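Local coordinates for protein putative hydrolase (Shewanella frigidimarina, PDB 3LHO) that probably acts as an iron(II)-dependent dioxygenase of the 2-oxoadipate dioxygenase/decarboxylase family, crystallised here with nickel in its metal site, at residues P204-V218 and I229-M242. Sequence-based numbering, arbitrary orientation.
With NI (nickel (II) ion), chain B.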
ATOM      1  N   PRO A 204       7.001 -11.127 -18.556  1.00 25.59           N
ATOM      2  CA  PRO A 204       6.370 -10.440 -19.680  1.00 25.93           C
ATOM      3  C   PRO A 204       5.112 -11.149 -20.171  1.00 26.65           C
ATOM      4  O   PRO A 204       4.162 -10.500 -20.626  1.00 24.89           O
ATOM      5  CB  PRO A 204       7.463 -10.454 -20.764  1.00 26.99           C
ATOM      6  CG  PRO A 204       8.757 -10.509 -19.971  1.00 28.47           C
ATOM      7  CD  PRO A 204       8.435 -11.380 -18.796  1.00 25.06           C
ATOM      8  N   GLU A 205       5.103 -12.469 -20.064  1.00 26.40           N
ATOM      9  CA  GLU A 205       3.997 -13.260 -20.571  1.00 29.99           C
ATOM     10  C   GLU A 205       2.708 -13.075 -19.772  1.00 31.05           C
ATOM     11  O   GLU A 205       1.637 -13.325 -20.308  1.00 31.24           O
ATOM     12  CB  GLU A 205       4.372 -14.735 -20.592  1.00 32.93           C
ATOM     13  CG  GLU A 205       5.486 -15.095 -21.596  1.00 39.21           C
ATOM     14  CD  GLU A 205       6.867 -14.537 -21.220  1.00 41.65           C
ATOM     15  OE1 GLU A 205       7.241 -14.604 -20.034  1.00 39.46           O
ATOM     16  OE2 GLU A 205       7.582 -14.034 -22.120  1.00 49.72           O
ATOM     17  N   VAL A 206       2.807 -12.665 -18.502  1.00 27.22           N
ATOM     18  CA  VAL A 206       1.623 -12.358 -17.694  1.00 26.23           C
ATOM     19  C   VAL A 206       1.416 -10.855 -17.561  1.00 27.87           C
ATOM     20  O   VAL A 206       0.594 -10.401 -16.745  1.00 28.03           O
ATOM     21  CB  VAL A 206       1.651 -13.067 -16.295  1.00 28.22           C
ATOM     22  CG1 VAL A 206       1.675 -14.610 -16.493  1.00 23.92           C
ATOM     23  CG2 VAL A 206       2.830 -12.617 -15.424  1.00 24.66           C
ATOM     24  N   LEU A 207       2.169 -10.102 -18.371  1.00 25.76           N
ATOM     25  CA  LEU A 207       1.978  -8.662 -18.599  1.00 26.28           C
ATOM     26  C   LEU A 207       2.318  -7.748 -17.398  1.00 22.01           C
ATOM     27  O   LEU A 207       2.009  -6.550 -17.408  1.00 21.20           O
ATOM     28  CB  LEU A 207       0.562  -8.374 -19.087  1.00 26.79           C
ATOM     29  CG  LEU A 207       0.094  -9.167 -20.297  1.00 27.21           C
ATOM     30  CD1 LEU A 207      -1.347  -8.782 -20.580  1.00 22.69           C
ATOM     31  CD2 LEU A 207       0.976  -8.942 -21.522  1.00 24.16           C
ATOM     32  N   LEU A 208       2.973  -8.315 -16.394  1.00 22.18           N
ATOM     33  CA  LEU A 208       3.294  -7.595 -15.170  1.00 20.73           C
ATOM     34  C   LEU A 208       4.487  -8.236 -14.477  1.00 21.76           C
ATOM     35  O   LEU A 208       4.522  -9.450 -14.276  1.00 19.21           O
ATOM     36  CB  LEU A 208       2.081  -7.546 -14.215  1.00 20.10           C
ATOM     37  CG  LEU A 208       2.287  -6.850 -12.858  1.00 20.31           C
ATOM     38  CD1 LEU A 208       2.618  -5.396 -13.091  1.00 18.39           C
ATOM     39  CD2 LEU A 208       1.041  -6.960 -11.938  1.00 21.45           C
ATOM     40  N   GLU A 209       5.466  -7.413 -14.112  1.00 20.10           N
ATOM     41  CA  GLU A 209       6.598  -7.872 -13.311  1.00 19.17           C
ATOM     42  C   GLU A 209       6.744  -6.962 -12.126  1.00 20.04           C
ATOM     43  O   GLU A 209       6.679  -5.755 -12.294  1.00 21.11           O
ATOM     44  CB  GLU A 209       7.897  -7.844 -14.104  1.00 17.05           C
ATOM     45  CG  GLU A 209       7.993  -8.864 -15.218  1.00 19.61           C
ATOM     46  CD  GLU A 209       9.168  -8.583 -16.163  1.00 19.96           C
ATOM     47  OE1 GLU A 209       9.352  -7.433 -16.606  1.00 24.83           O
ATOM     48  OE2 GLU A 209       9.922  -9.520 -16.457  1.00 26.04           O
ATOM     49  N   GLN A 210       6.962  -7.524 -10.936  1.00 19.35           N
ATOM     50  CA  GLN A 210       7.128  -6.721  -9.731  1.00 21.91           C
ATOM     51  C   GLN A 210       8.277  -7.244  -8.896  1.00 21.94           C
ATOM     52  O   GLN A 210       8.609  -8.430  -8.947  1.00 23.74           O
ATOM     53  CB  GLN A 210       5.837  -6.684  -8.894  1.00 23.41           C
ATOM     54  CG  GLN A 210       4.661  -5.981  -9.567  1.00 29.16           C
ATOM     55  CD  GLN A 210       3.403  -5.925  -8.698  1.00 32.08           C
ATOM     56  OE1 GLN A 210       2.758  -6.936  -8.469  1.00 37.39           O
ATOM     57  NE2 GLN A 210       3.058  -4.743  -8.224  1.00 24.88           N
ATOM     58  N   SER A 211       8.901  -6.334  -8.159  1.00 23.07           N
ATOM     59  CA  SER A 211       9.941  -6.676  -7.207  1.00 22.97           C
ATOM     60  C   SER A 211       9.804  -5.695  -6.058  1.00 21.80           C
ATOM     61  O   SER A 211       9.057  -4.717  -6.178  1.00 21.75           O
ATOM     62  CB  SER A 211      11.317  -6.545  -7.875  1.00 21.11           C
ATOM     63  OG  SER A 211      11.583  -5.189  -8.161  1.00 20.76           O
ATOM     64  N   SER A 212      10.449  -5.987  -4.931  1.00 20.55           N
ATOM     65  CA  SER A 212      10.393  -5.118  -3.761  1.00 20.87           C
ATOM     66  C   SER A 212      11.609  -5.245  -2.877  1.00 20.56           C
ATOM     67  O   SER A 212      12.274  -6.269  -2.841  1.00 22.44           O
ATOM     68  CB  SER A 212       9.130  -5.378  -2.898  1.00 20.40           C
ATOM     69  OG  SER A 212       8.976  -6.754  -2.552  1.00 21.20           O
ATOM     70  N   THR A 213      11.867  -4.180  -2.130  1.00 21.55           N
ATOM     71  CA  THR A 213      12.802  -4.224  -1.041  1.00 22.04           C
ATOM     72  C   THR A 213      12.243  -5.108   0.053  1.00 20.80           C
ATOM     73  O   THR A 213      11.057  -5.406   0.103  1.00 19.71           O
ATOM     74  CB  THR A 213      13.020  -2.821  -0.451  1.00 22.41           C
ATOM     75  OG1 THR A 213      11.769  -2.299   0.006  1.00 25.15           O
ATOM     76  CG2 THR A 213      13.601  -1.901  -1.482  1.00 21.65           C
HETATM   77  N   MSE A 214      13.116  -5.557   0.939  1.00 22.88           N
HETATM   78  CA  MSE A 214      12.650  -6.106   2.196  1.00 22.07           C
HETATM   79  C   MSE A 214      12.139  -4.973   3.052  1.00 20.47           C
HETATM   80  O   MSE A 214      12.674  -3.873   2.987  1.00 21.78           O
HETATM   81  CB  MSE A 214      13.793  -6.805   2.873  1.00 25.21           C
HETATM   82  CG  MSE A 214      13.942  -8.241   2.369  1.00 29.73           C
HETATM   83 SE   MSE A 214      14.597  -9.076   3.918  0.75 46.98          SE
HETATM   84  CE  MSE A 214      16.279  -8.542   3.648  1.00 14.82           C
ATOM     85  N   ALA A 215      11.085  -5.233   3.818  1.00 19.71           N
ATOM     86  CA  ALA A 215      10.469  -4.196   4.647  1.00 18.81           C
ATOM     87  C   ALA A 215      11.448  -3.601   5.640  1.00 18.62           C
ATOM     88  O   ALA A 215      12.336  -4.285   6.178  1.00 18.78           O
ATOM     89  CB  ALA A 215       9.201  -4.739   5.361  1.00 18.72           C
ATOM     90  N   ASP A 216      11.336  -2.300   5.856  1.00 18.66           N
ATOM     91  CA  ASP A 216      12.051  -1.674   6.936  1.00 20.24           C
ATOM     92  C   ASP A 216      11.390  -2.082   8.272  1.00 19.50           C
ATOM     93  O   ASP A 216      10.437  -2.862   8.279  1.00 16.91           O
ATOM     94  CB  ASP A 216      12.060  -0.151   6.758  1.00 19.10           C
ATOM     95  CG  ASP A 216      12.959   0.301   5.603  1.00 24.82           C
ATOM     96  OD1 ASP A 216      14.099  -0.184   5.497  1.00 22.95           O
ATOM     97  OD2 ASP A 216      12.529   1.156   4.819  1.00 22.75           O
ATOM     98  N   LYS A 217      11.872  -1.517   9.372  1.00 20.11           N
ATOM     99  CA  LYS A 217      11.379  -1.893  10.702  1.00 19.99           C
ATOM    100  C   LYS A 217      10.931  -0.639  11.405  1.00 20.84           C
ATOM    101  O   LYS A 217      11.555   0.409  11.220  1.00 21.60           O
ATOM    102  CB  LYS A 217      12.494  -2.573  11.510  1.00 17.65           C
ATOM    103  CG  LYS A 217      12.948  -3.917  10.917  1.00 20.74           C
ATOM    104  CD  LYS A 217      14.099  -4.572  11.726  1.00 25.47           C
ATOM    105  CE  LYS A 217      15.437  -3.891  11.486  1.00 31.05           C
ATOM    106  NZ  LYS A 217      16.626  -4.741  11.817  1.00 24.18           N
ATOM    107  N   VAL A 218       9.889  -0.740  12.230  1.00 18.23           N
ATOM    108  CA  VAL A 218       9.484   0.377  13.094  1.00 19.88           C
ATOM    109  C   VAL A 218       9.096  -0.139  14.447  1.00 17.61           C
ATOM    110  O   VAL A 218       8.782  -1.309  14.591  1.00 17.68           O
ATOM    111  CB  VAL A 218       8.283   1.170  12.548  1.00 20.91           C
ATOM    112  CG1 VAL A 218       8.678   1.940  11.311  1.00 26.11           C
ATOM    113  CG2 VAL A 218       7.074   0.243  12.290  1.00 17.45           C
ATOM    114  N   ILE A 229       8.513  -4.201  14.619  1.00 15.19           N
ATOM    115  CA  ILE A 229       7.900  -5.028  13.594  1.00 16.87           C
ATOM    116  C   ILE A 229       8.278  -4.512  12.197  1.00 18.23           C
ATOM    117  O   ILE A 229       8.671  -3.354  12.025  1.00 16.67           O
ATOM    118  CB  ILE A 229       6.317  -5.086  13.750  1.00 18.59           C
ATOM    119  CG1 ILE A 229       5.667  -3.757  13.353  1.00 21.85           C
ATOM    120  CG2 ILE A 229       5.918  -5.551  15.211  1.00 12.67           C
ATOM    121  CD1 ILE A 229       4.156  -3.834  13.086  1.00 21.48           C
ATOM    122  N   PRO A 230       8.133  -5.364  11.184  1.00 16.62           N
ATOM    123  CA  PRO A 230       8.254  -4.846   9.826  1.00 18.64           C
ATOM    124  C   PRO A 230       7.227  -3.776   9.513  1.00 18.01           C
ATOM    125  O   PRO A 230       6.041  -3.880   9.895  1.00 17.41           O
ATOM    126  CB  PRO A 230       7.981  -6.082   8.956  1.00 16.58           C
ATOM    127  CG  PRO A 230       8.215  -7.252   9.870  1.00 20.58           C
ATOM    128  CD  PRO A 230       7.736  -6.786  11.180  1.00 21.10           C
ATOM    129  N   SER A 231       7.669  -2.756   8.806  1.00 19.19           N
ATOM    130  CA  SER A 231       6.775  -1.657   8.473  1.00 20.11           C
ATOM    131  C   SER A 231       6.326  -1.855   7.025  1.00 20.45           C
ATOM    132  O   SER A 231       5.350  -2.564   6.772  1.00 17.35           O
ATOM    133  CB  SER A 231       7.466  -0.307   8.727  1.00 17.85           C
ATOM    134  OG  SER A 231       8.733  -0.267   8.078  1.00 20.31           O
ATOM    135  N   CYS A 232       7.042  -1.263   6.080  1.00 19.51           N
ATOM    136  CA  CYS A 232       6.689  -1.363   4.645  1.00 18.40           C
ATOM    137  C   CYS A 232       7.898  -1.665   3.787  1.00 18.49           C
ATOM    138  O   CYS A 232       9.030  -1.299   4.139  1.00 18.69           O
ATOM    139  CB  CYS A 232       6.175  -0.017   4.142  1.00 20.68           C
ATOM    140  SG  CYS A 232       4.855   0.745   5.130  1.00 18.96           S
ATOM    141  N   PHE A 233       7.647  -2.307   2.649  1.00 18.73           N
ATOM    142  CA  PHE A 233       8.570  -2.328   1.542  1.00 17.76           C
ATOM    143  C   PHE A 233       8.245  -1.212   0.513  1.00 20.02           C
ATOM    144  O   PHE A 233       7.186  -0.586   0.576  1.00 19.82           O
ATOM    145  CB  PHE A 233       8.550  -3.696   0.836  1.00 15.56           C
ATOM    146  CG  PHE A 233       7.192  -4.161   0.401  1.00 18.48           C
ATOM    147  CD1 PHE A 233       6.568  -3.588  -0.708  1.00 22.57           C
ATOM    148  CD2 PHE A 233       6.540  -5.182   1.073  1.00 23.45           C
ATOM    149  CE1 PHE A 233       5.298  -4.006  -1.123  1.00 23.15           C
ATOM    150  CE2 PHE A 233       5.295  -5.625   0.667  1.00 21.21           C
ATOM    151  CZ  PHE A 233       4.667  -5.027  -0.449  1.00 31.17           C
ATOM    152  N   TYR A 234       9.212  -0.987  -0.389  1.00 16.34           N
ATOM    153  CA  TYR A 234       9.091  -0.165  -1.595  1.00 17.21           C
ATOM    154  C   TYR A 234       9.108  -1.157  -2.765  1.00 17.57           C
ATOM    155  O   TYR A 234       9.941  -2.055  -2.806  1.00 17.04           O
ATOM    156  CB  TYR A 234      10.311   0.732  -1.655  1.00 20.78           C
ATOM    157  CG  TYR A 234      10.314   1.974  -2.527  1.00 21.24           C
ATOM    158  CD1 TYR A 234       9.161   2.754  -2.743  1.00 20.40           C
ATOM    159  CD2 TYR A 234      11.519   2.428  -3.078  1.00 15.11           C
ATOM    160  CE1 TYR A 234       9.218   3.922  -3.530  1.00 18.65           C
ATOM    161  CE2 TYR A 234      11.576   3.594  -3.832  1.00 18.37           C
ATOM    162  CZ  TYR A 234      10.429   4.349  -4.033  1.00 16.43           C
ATOM    163  OH  TYR A 234      10.511   5.497  -4.786  1.00 14.97           O
ATOM    164  N   GLU A 235       8.194  -0.967  -3.701  1.00 15.40           N
ATOM    165  CA  GLU A 235       7.926  -1.891  -4.789  1.00 17.41           C
ATOM    166  C   GLU A 235       8.247  -1.254  -6.158  1.00 17.95           C
ATOM    167  O   GLU A 235       8.349  -0.033  -6.264  1.00 17.49           O
ATOM    168  CB  GLU A 235       6.465  -2.278  -4.723  1.00 17.18           C
ATOM    169  CG  GLU A 235       6.032  -3.482  -5.573  1.00 17.15           C
ATOM    170  CD  GLU A 235       4.588  -3.906  -5.249  1.00 23.20           C
ATOM    171  OE1 GLU A 235       3.652  -3.211  -5.719  1.00 20.10           O
ATOM    172  OE2 GLU A 235       4.379  -4.917  -4.522  1.00 19.54           O
ATOM    173  N   PHE A 236       8.422  -2.112  -7.172  1.00 19.14           N
ATOM    174  CA  PHE A 236       8.807  -1.725  -8.547  1.00 18.02           C
ATOM    175  C   PHE A 236       7.960  -2.545  -9.481  1.00 18.30           C
ATOM    176  O   PHE A 236       7.805  -3.731  -9.284  1.00 20.20           O
ATOM    177  CB  PHE A 236      10.317  -1.962  -8.756  1.00 15.72           C
ATOM    178  CG  PHE A 236      11.146  -1.379  -7.640  1.00 17.37           C
ATOM    179  CD1 PHE A 236      11.578  -0.074  -7.698  1.00 18.37           C
ATOM    180  CD2 PHE A 236      11.411  -2.110  -6.489  1.00 21.82           C
ATOM    181  CE1 PHE A 236      12.268   0.487  -6.625  1.00 19.46           C
ATOM    182  CE2 PHE A 236      12.116  -1.542  -5.420  1.00 18.66           C
ATOM    183  CZ  PHE A 236      12.524  -0.252  -5.490  1.00 20.00           C
ATOM    184  N   ALA A 237       7.362  -1.918 -10.489  1.00 16.89           N
ATOM    185  CA  ALA A 237       6.499  -2.651 -11.414  1.00 15.03           C
ATOM    186  C   ALA A 237       6.768  -2.238 -12.859  1.00 14.53           C
ATOM    187  O   ALA A 237       6.864  -1.046 -13.172  1.00 15.32           O
ATOM    188  CB  ALA A 237       4.994  -2.401 -11.069  1.00 14.93           C
ATOM    189  N   ARG A 238       6.887  -3.238 -13.731  1.00 16.35           N
ATOM    190  CA  ARG A 238       6.853  -3.032 -15.151  1.00 17.76           C
ATOM    191  C   ARG A 238       5.563  -3.624 -15.708  1.00 19.11           C
ATOM    192  O   ARG A 238       5.307  -4.795 -15.521  1.00 20.61           O
ATOM    193  CB  ARG A 238       8.051  -3.688 -15.831  1.00 18.43           C
ATOM    194  CG  ARG A 238       8.076  -3.459 -17.346  1.00 20.25           C
ATOM    195  CD  ARG A 238       9.398  -3.829 -17.992  1.00 25.45           C
ATOM    196  NE  ARG A 238       9.283  -3.826 -19.460  1.00 26.23           N
ATOM    197  CZ  ARG A 238      10.198  -4.300 -20.305  1.00 26.86           C
ATOM    198  NH1 ARG A 238      11.329  -4.836 -19.875  1.00 23.53           N
ATOM    199  NH2 ARG A 238       9.982  -4.228 -21.604  1.00 23.00           N
ATOM    200  N   ARG A 239       4.787  -2.812 -16.427  1.00 18.76           N
ATOM    201  CA  ARG A 239       3.616  -3.305 -17.134  1.00 17.34           C
ATOM    202  C   ARG A 239       3.826  -3.420 -18.633  1.00 17.75           C
ATOM    203  O   ARG A 239       4.582  -2.644 -19.228  1.00 18.61           O
ATOM    204  CB  ARG A 239       2.426  -2.391 -16.878  1.00 21.50           C
ATOM    205  CG  ARG A 239       2.001  -2.339 -15.435  1.00 19.60           C
ATOM    206  CD  ARG A 239       0.913  -1.262 -15.244  1.00 22.29           C
ATOM    207  NE  ARG A 239       0.568  -1.258 -13.839  1.00 21.90           N
ATOM    208  CZ  ARG A 239      -0.140  -2.209 -13.234  1.00 25.76           C
ATOM    209  NH1 ARG A 239      -0.672  -3.237 -13.910  1.00 23.92           N
ATOM    210  NH2 ARG A 239      -0.304  -2.134 -11.940  1.00 30.04           N
ATOM    211  N   TYR A 240       3.124  -4.388 -19.228  1.00 16.93           N
ATOM    212  CA  TYR A 240       3.189  -4.648 -20.650  1.00 19.18           C
ATOM    213  C   TYR A 240       1.865  -4.425 -21.355  1.00 20.89           C
ATOM    214  O   TYR A 240       0.791  -4.460 -20.718  1.00 20.97           O
ATOM    215  CB  TYR A 240       3.676  -6.068 -20.888  1.00 17.24           C
ATOM    216  CG  TYR A 240       5.098  -6.311 -20.443  1.00 18.16           C
ATOM    217  CD1 TYR A 240       5.410  -6.516 -19.102  1.00 18.02           C
ATOM    218  CD2 TYR A 240       6.133  -6.386 -21.366  1.00 18.95           C
ATOM    219  CE1 TYR A 240       6.711  -6.752 -18.704  1.00 21.21           C
ATOM    220  CE2 TYR A 240       7.418  -6.626 -20.975  1.00 15.69           C
ATOM    221  CZ  TYR A 240       7.717  -6.815 -19.653  1.00 14.49           C
ATOM    222  OH  TYR A 240       9.018  -7.068 -19.272  1.00 19.21           O
ATOM    223  N   PRO A 241       1.922  -4.134 -22.664  1.00 20.46           N
ATOM    224  CA  PRO A 241       0.689  -3.936 -23.422  1.00 22.67           C
ATOM    225  C   PRO A 241      -0.118  -5.207 -23.604  1.00 22.73           C
ATOM    226  O   PRO A 241       0.443  -6.287 -23.800  1.00 24.40           O
ATOM    227  CB  PRO A 241       1.180  -3.440 -24.786  1.00 24.34           C
ATOM    228  CG  PRO A 241       2.521  -2.944 -24.572  1.00 19.56           C
ATOM    229  CD  PRO A 241       3.102  -3.722 -23.437  1.00 20.66           C
HETATM  230  N   MSE A 242      -1.428  -5.081 -23.514  1.00 22.65           N
HETATM  231  CA  MSE A 242      -2.342  -6.166 -23.903  1.00 26.63           C
HETATM  232  C   MSE A 242      -2.496  -6.240 -25.434  1.00 28.55           C
HETATM  233  O   MSE A 242      -1.898  -5.437 -26.175  1.00 27.36           O
HETATM  234  CB  MSE A 242      -3.712  -5.927 -23.259  1.00 26.40           C
HETATM  235  CG  MSE A 242      -3.632  -5.834 -21.749  1.00 26.58           C
HETATM  236 SE   MSE A 242      -5.341  -5.522 -20.909  0.75 28.81          SE
HETATM  237  CE  MSE A 242      -5.585  -3.626 -21.169  1.00 30.10           C
TER
HETATM  238 NI    NI B 267       1.597  -3.179  -5.049  1.00 23.76          NI
HETATM  239  O   HOH W   1      11.707  -6.431 -17.171  1.00 20.37           O
HETATM  240  O   HOH W   2       1.062  -4.518  -6.487  1.00 21.10           O
HETATM  241  O   HOH W   3       1.812  -5.418  -4.165  1.00 27.17           O
HETATM  242  O   HOH W   4      -0.595  -3.773  -4.724  1.00 21.20           O
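Pro204 packs over one face of the Tyr240 ring, its CA 3.9 Å from the ring centroid in a CH-pi contact 14° off the ring normal, while Leu207 O and Glu209 OE1 come to the ring's edge. Tyr240 OH in turn lies over one face of the Arg238 guanidinium. Further along, Ser212 OG sits over one face of the Phe233 ring, toward its rim, the Phe236 ring receives the backbone of Ser211 and Ser212 at its edge, and Leu208 CD1 sits over one face of the Arg239 guanidinium, whose NE forms a salt bridge with Asp40. The phenol OH of Tyr240 donates to Glu209 OE1 over 2.7 Å, arriving from above the carboxylate plane; a water, itself hydrogen-bonded by Arg238 NH1, also lies against this oxygen. With an alanine in place of Tyr240, Glu209 OE1 would probably lose the hydroxyl that donates to it and Pro204 the surface it packs on. The chains form an antiparallel pair, 208-212 against 235-239, at one margin of the mixed sheet of a glyoxalase-clan domain, with 208-212 outermost; Pro204, Leu207 and Tyr240 lie just beyond its end, and a hairpin of strands 217-222 and 225-230 links the two. Side chains alternate between the faces: Glu209, Ser211 and Phe236 turn to helix 179-188, whereas Gln210 and Glu235 turn to the metal. Glu235 CG stands anti to the backbone N (chi1 -167°) and the chain runs on extended, which carries OE1 to within 2.2 Å of the nickel, whose protein ligands are completed by His41 and His165. A second shell steadies this end: Thr167 hydrogen-bonds OE1, and Gln210 NE2 donates to a metal-bound water at 2.7 Å. At Thr213 the backbone N still donates to Tyr234 O, but Tyr234 N goes to the hydroxyl OG1 of Thr213 at 2.9 Å, almost straight at 177°.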